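Local coordinates for protein Na-translocating NADH-quinone reductase subunit C NqrC (Shewanella oneidensis, PDB 4XHF) that binds flavin mononucleotide and belongs to the FMN-binding domain family as subunit C of a membrane respiratory complex, at residues M92-P97 with T112-A117; D106-K111 with M231-G236. All coordinates share one frame; numbering follows the deposited sequence.

Interaction 1. Residues M92-P97 with T112-A117; sequences MAAINP and TRANDA
Ala-94 and Ala-114 bring the two backbones together, their CA atoms 3.8 Å apart, where helix 90-95 is laid against the start of strand 113-123. The helix packs on the beginning of a strand of the antiparallel sheet, with small side chains allowing the close approach. The CB of Ala-114 carries the apolar part. It lies 3.7 Å from the CA of Ala-94 and touches the methyl groups of both Ala-93 and Ala-94; Ala-114 CB is 4.1 Å from Ala-93 CB.

The polar part is a single side-chain bond. Thr-112 OG1 donates to Ala-94 O over 2.7 Å, and the C=O...donor angle of 176° places the hydroxyl almost straight ahead of the carbonyl. The first torsion explains this reach: with OG1 anti to the backbone N (chi1 -178°), the hydroxyl is carried toward the helix. The methyl, between N and the carbonyl carbon, is pressed against the same carbonyl, Thr-112 CG2 lying a tight 3.0 Å from Ala-94 O, and beyond it reaches Ile-95 CG2 at 4.1 Å. The Ala-94 carbonyl thereby meets a hydroxyl from the start of the strand. Ser-101 O and Ser-100 OG make further, weak bonds to the same hydroxyl.

Arg-113 turns the other way, its CB pointing from the helix; its guanidinium binds Glu-238 O and forms a salt bridge with Asp-75. The same group folds along its own strand to the next residue, where Arg-113 NE donates to Ala-114 O at 3.0 Å, with that oxygen 30° out of the guanidinium plane.

Interaction 2. Residues D106-K111 with M231-G236; sequences DIAKIK and MEFWFG
Ile-110 meets Phe-233 through its terminal methyl, and the isoleucine can be followed outward. Its CB points toward helix 221-234. At chi1 61°, CG1 lies between the backbone N and the carbonyl carbon, and the extended chi2 then sends CD1 to the helix. That methyl makes the contact: Ile-110 CD1 is 3.8 Å from Phe-233 CE2 and also 4.1 Å from Trp-234 CZ2, so one tip reaches two neighbouring rings, approaching each obliquely. The chain of Ile-110 runs at about a right angle to that of Phe-233. Between the two rings, the edge of Phe-233 is turned to a face of Trp-234: Phe-233 CD2 stands 3.6 Å above that face, offset toward its rim, while Trp-234 CD1 lies at the Phe-233 edge, in its plane. Trp-234 NE1 is hydrogen-bonded to Tyr-137 O on strand 129-139.

Segment 106-111 has no regular helix or strand; it opens with a type I beta turn from Asp-106 to Lys-109 and packs on the C-terminal end of helix 221-234. The Asp-106 carboxylate holds the loop's shape from within: its OD1 takes the Ile-110 N-H at 2.9 Å and its OD2 the Lys-111 N-H at 2.8 Å, both on the syn side, the second 26° out of the carboxylate plane.

Earlier in the loop, Ala-108 CB rests 4.1 Å from Phe-233 CB. Ile-107 crosses Glu-232 at about a right angle, its CG2 3.8 Å from Glu-232 OE1 and its CD1 3.9 Å from Glu-232 OE2, so both of its branches lie against the carboxylate.

Overall arrangement
The two contacts have centres 14 Å apart and interleave along the chain: 92-97, then 106-111, 112-117 and finally 231-236. Segments 106-111 and 112-117 are consecutive, so the loop that packs on helix 221-234 in interaction 2 leads directly into strand 113-123 of interaction 1. Arg-113 joins them physically, its CG lying 3.8 Å from Trp-234 CH2 and its CD 4.1 Å from Phe-233 CZ. Helices 90-95 and 221-234 thus both pack on strand 113-123, joining N-terminal elements to the FMN-binding part of the fold. Neither contact includes any residue of the flavin mononucleotide pocket.

Interaction 1. Residues M92-P97 with T112-A117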
# COMPACT_ATOMS: atom_id res chain seq x y z
N MET A 92 14.19 5.86 5.06
CA MET A 92 15.64 5.95 5.05
C MET A 92 16.24 5.13 3.91
O MET A 92 17.18 5.56 3.25
CB MET A 92 16.20 5.48 6.39
CG MET A 92 17.70 5.68 6.57
SD MET A 92 18.34 4.85 8.04
CE MET A 92 17.38 5.63 9.34
N ALA A 93 15.68 3.94 3.69
CA ALA A 93 16.17 3.04 2.66
C ALA A 93 16.02 3.65 1.27
O ALA A 93 16.80 3.35 0.36
CB ALA A 93 15.44 1.72 2.73
N ALA A 94 15.01 4.49 1.10
CA ALA A 94 14.70 5.08 -0.19
C ALA A 94 15.68 6.18 -0.60
O ALA A 94 15.84 6.46 -1.79
CB ALA A 94 13.29 5.63 -0.18
N ILE A 95 16.34 6.80 0.38
CA ILE A 95 17.23 7.93 0.10
C ILE A 95 18.71 7.57 0.22
O ILE A 95 19.56 8.35 -0.20
CB ILE A 95 16.94 9.12 1.05
CG1 ILE A 95 16.86 8.65 2.50
CG2 ILE A 95 15.65 9.80 0.63
CD1 ILE A 95 16.79 9.78 3.51
N ASN A 96 19.02 6.41 0.79
CA ASN A 96 20.41 5.98 0.86
C ASN A 96 20.92 5.56 -0.52
O ASN A 96 20.34 4.65 -1.12
CB ASN A 96 20.58 4.84 1.86
CG ASN A 96 21.88 4.09 1.66
OD1 ASN A 96 21.90 2.94 1.23
ND2 ASN A 96 22.99 4.76 1.95
N PRO A 97 21.99 6.21 -1.02
CA PRO A 97 22.48 5.92 -2.37
C PRO A 97 22.87 4.46 -2.60
O PRO A 97 22.87 4.01 -3.74
CB PRO A 97 23.72 6.81 -2.49
CG PRO A 97 23.50 7.90 -1.54
CD PRO A 97 22.76 7.30 -0.39
N THR A 112 13.40 9.12 -5.91
CA THR A 112 14.28 7.99 -5.61
C THR A 112 13.45 6.83 -5.06
O THR A 112 12.43 7.05 -4.42
CB THR A 112 15.38 8.39 -4.61
OG1 THR A 112 16.26 7.28 -4.38
CG2 THR A 112 14.79 8.86 -3.29
N ARG A 113 13.90 5.61 -5.34
CA ARG A 113 13.19 4.41 -4.90
C ARG A 113 14.13 3.44 -4.20
O ARG A 113 15.22 3.16 -4.70
CB ARG A 113 12.53 3.72 -6.10
CG ARG A 113 11.50 2.67 -5.72
CD ARG A 113 11.44 1.56 -6.75
NE ARG A 113 12.66 0.76 -6.77
CZ ARG A 113 12.92 -0.21 -7.63
NH1 ARG A 113 12.04 -0.53 -8.57
NH2 ARG A 113 14.07 -0.87 -7.55
N ALA A 114 13.70 2.93 -3.05
CA ALA A 114 14.47 1.92 -2.34
C ALA A 114 14.58 0.66 -3.19
O ALA A 114 13.72 0.39 -4.03
CB ALA A 114 13.82 1.60 -1.00
N ASN A 115 15.63 -0.12 -2.96
CA ASN A 115 15.81 -1.38 -3.68
C ASN A 115 14.88 -2.45 -3.12
O ASN A 115 14.39 -3.30 -3.87
CB ASN A 115 17.26 -1.84 -3.60
CG ASN A 115 18.21 -0.93 -4.35
OD1 ASN A 115 17.80 -0.22 -5.28
ND2 ASN A 115 19.48 -0.94 -3.96
N ASP A 116 14.66 -2.41 -1.81
CA ASP A 116 13.81 -3.38 -1.13
C ASP A 116 12.56 -2.73 -0.56
O ASP A 116 12.59 -1.58 -0.12
CB ASP A 116 14.58 -4.07 0.01
CG ASP A 116 15.81 -4.81 -0.48
OD1 ASP A 116 15.89 -5.12 -1.68
OD2 ASP A 116 16.70 -5.08 0.35
N ALA A 117 11.46 -3.48 -0.56
CA ALA A 117 10.21 -3.04 0.03
C ALA A 117 9.74 -4.05 1.07
O ALA A 117 9.95 -5.25 0.91
CB ALA A 117 9.16 -2.84 -1.04

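Interaction 2. Residues D106-K111 with M231-G236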
# COMPACT_ATOMS: atom_id res chain seq x y z
N ASP A 106 9.18 8.00 -13.42
CA ASP A 106 8.81 8.41 -12.07
C ASP A 106 7.39 8.99 -12.03
O ASP A 106 7.20 10.18 -11.80
CB ASP A 106 9.82 9.44 -11.55
CG ASP A 106 9.68 9.71 -10.07
OD1 ASP A 106 9.02 8.90 -9.38
OD2 ASP A 106 10.24 10.71 -9.59
N ILE A 107 6.41 8.12 -12.23
CA ILE A 107 5.01 8.52 -12.31
C ILE A 107 4.52 9.17 -11.02
O ILE A 107 3.73 10.11 -11.04
CB ILE A 107 4.11 7.30 -12.64
CG1 ILE A 107 4.52 6.67 -13.98
CG2 ILE A 107 2.64 7.71 -12.70
CD1 ILE A 107 3.87 5.33 -14.27
N ALA A 108 4.99 8.65 -9.89
CA ALA A 108 4.54 9.11 -8.58
C ALA A 108 5.41 10.26 -8.04
O ALA A 108 5.17 10.75 -6.94
CB ALA A 108 4.54 7.96 -7.59
N LYS A 109 6.40 10.67 -8.83
CA LYS A 109 7.26 11.79 -8.47
C LYS A 109 7.93 11.58 -7.12
O LYS A 109 7.94 12.47 -6.27
CB LYS A 109 6.45 13.09 -8.45
CG LYS A 109 5.70 13.36 -9.74
CD LYS A 109 4.74 14.54 -9.62
CE LYS A 109 3.84 14.63 -10.84
NZ LYS A 109 2.82 15.71 -10.72
N ILE A 110 8.49 10.39 -6.92
CA ILE A 110 9.17 10.06 -5.67
C ILE A 110 10.68 10.29 -5.77
O ILE A 110 11.39 10.17 -4.78
CB ILE A 110 8.91 8.59 -5.26
CG1 ILE A 110 9.44 7.62 -6.31
CG2 ILE A 110 7.42 8.37 -5.03
CD1 ILE A 110 9.36 6.16 -5.91
N LYS A 111 11.15 10.60 -6.98
CA LYS A 111 12.54 10.98 -7.23
C LYS A 111 13.54 9.84 -7.01
O LYS A 111 14.43 9.63 -7.83
CB LYS A 111 12.93 12.17 -6.35
CG LYS A 111 12.17 13.45 -6.66
CD LYS A 111 12.66 14.12 -7.94
CE LYS A 111 14.07 14.67 -7.79
NZ LYS A 111 14.49 15.48 -8.97
N MET A 231 -0.53 4.46 -7.13
CA MET A 231 -0.82 3.05 -7.34
C MET A 231 -0.34 2.60 -8.71
O MET A 231 0.12 1.47 -8.87
CB MET A 231 -2.31 2.78 -7.18
CG MET A 231 -2.79 2.84 -5.75
SD MET A 231 -4.55 2.51 -5.60
CE MET A 231 -4.84 2.93 -3.89
N GLU A 232 -0.44 3.48 -9.71
CA GLU A 232 -0.01 3.15 -11.06
C GLU A 232 1.48 2.79 -11.09
O GLU A 232 1.89 1.88 -11.82
CB GLU A 232 -0.28 4.31 -12.01
CG GLU A 232 0.13 4.01 -13.45
CD GLU A 232 -0.12 5.17 -14.38
OE1 GLU A 232 -0.63 6.20 -13.91
OE2 GLU A 232 0.20 5.05 -15.58
N PHE A 233 2.27 3.51 -10.31
CA PHE A 233 3.71 3.24 -10.24
C PHE A 233 4.02 1.98 -9.45
O PHE A 233 4.79 1.13 -9.90
CB PHE A 233 4.46 4.41 -9.60
CG PHE A 233 5.92 4.13 -9.39
CD1 PHE A 233 6.83 4.30 -10.42
CD2 PHE A 233 6.38 3.67 -8.16
CE1 PHE A 233 8.17 4.03 -10.23
CE2 PHE A 233 7.72 3.40 -7.97
CZ PHE A 233 8.62 3.58 -9.01
N TRP A 234 3.43 1.87 -8.27
CA TRP A 234 3.80 0.81 -7.34
C TRP A 234 3.22 -0.54 -7.72
O TRP A 234 3.69 -1.57 -7.24
CB TRP A 234 3.38 1.20 -5.93
CG TRP A 234 4.37 2.14 -5.32
CD1 TRP A 234 4.21 3.47 -5.09
CD2 TRP A 234 5.70 1.81 -4.91
NE1 TRP A 234 5.36 4.00 -4.54
CE2 TRP A 234 6.29 3.00 -4.42
CE3 TRP A 234 6.45 0.63 -4.90
CZ2 TRP A 234 7.59 3.04 -3.93
CZ3 TRP A 234 7.74 0.67 -4.41
CH2 TRP A 234 8.30 1.87 -3.93
N PHE A 235 2.21 -0.54 -8.59
CA PHE A 235 1.73 -1.78 -9.18
C PHE A 235 2.23 -1.91 -10.62
O PHE A 235 1.80 -2.79 -11.36
CB PHE A 235 0.20 -1.84 -9.12
CG PHE A 235 -0.34 -2.05 -7.74
CD1 PHE A 235 -0.27 -3.30 -7.14
CD2 PHE A 235 -0.89 -1.00 -7.03
CE1 PHE A 235 -0.75 -3.49 -5.86
CE2 PHE A 235 -1.38 -1.19 -5.76
CZ PHE A 235 -1.31 -2.44 -5.17
N GLY A 236 3.16 -1.03 -10.99
CA GLY A 236 3.75 -1.03 -12.31
C GLY A 236 5.06 -1.80 -12.35
O GLY A 236 5.45 -2.42 -11.36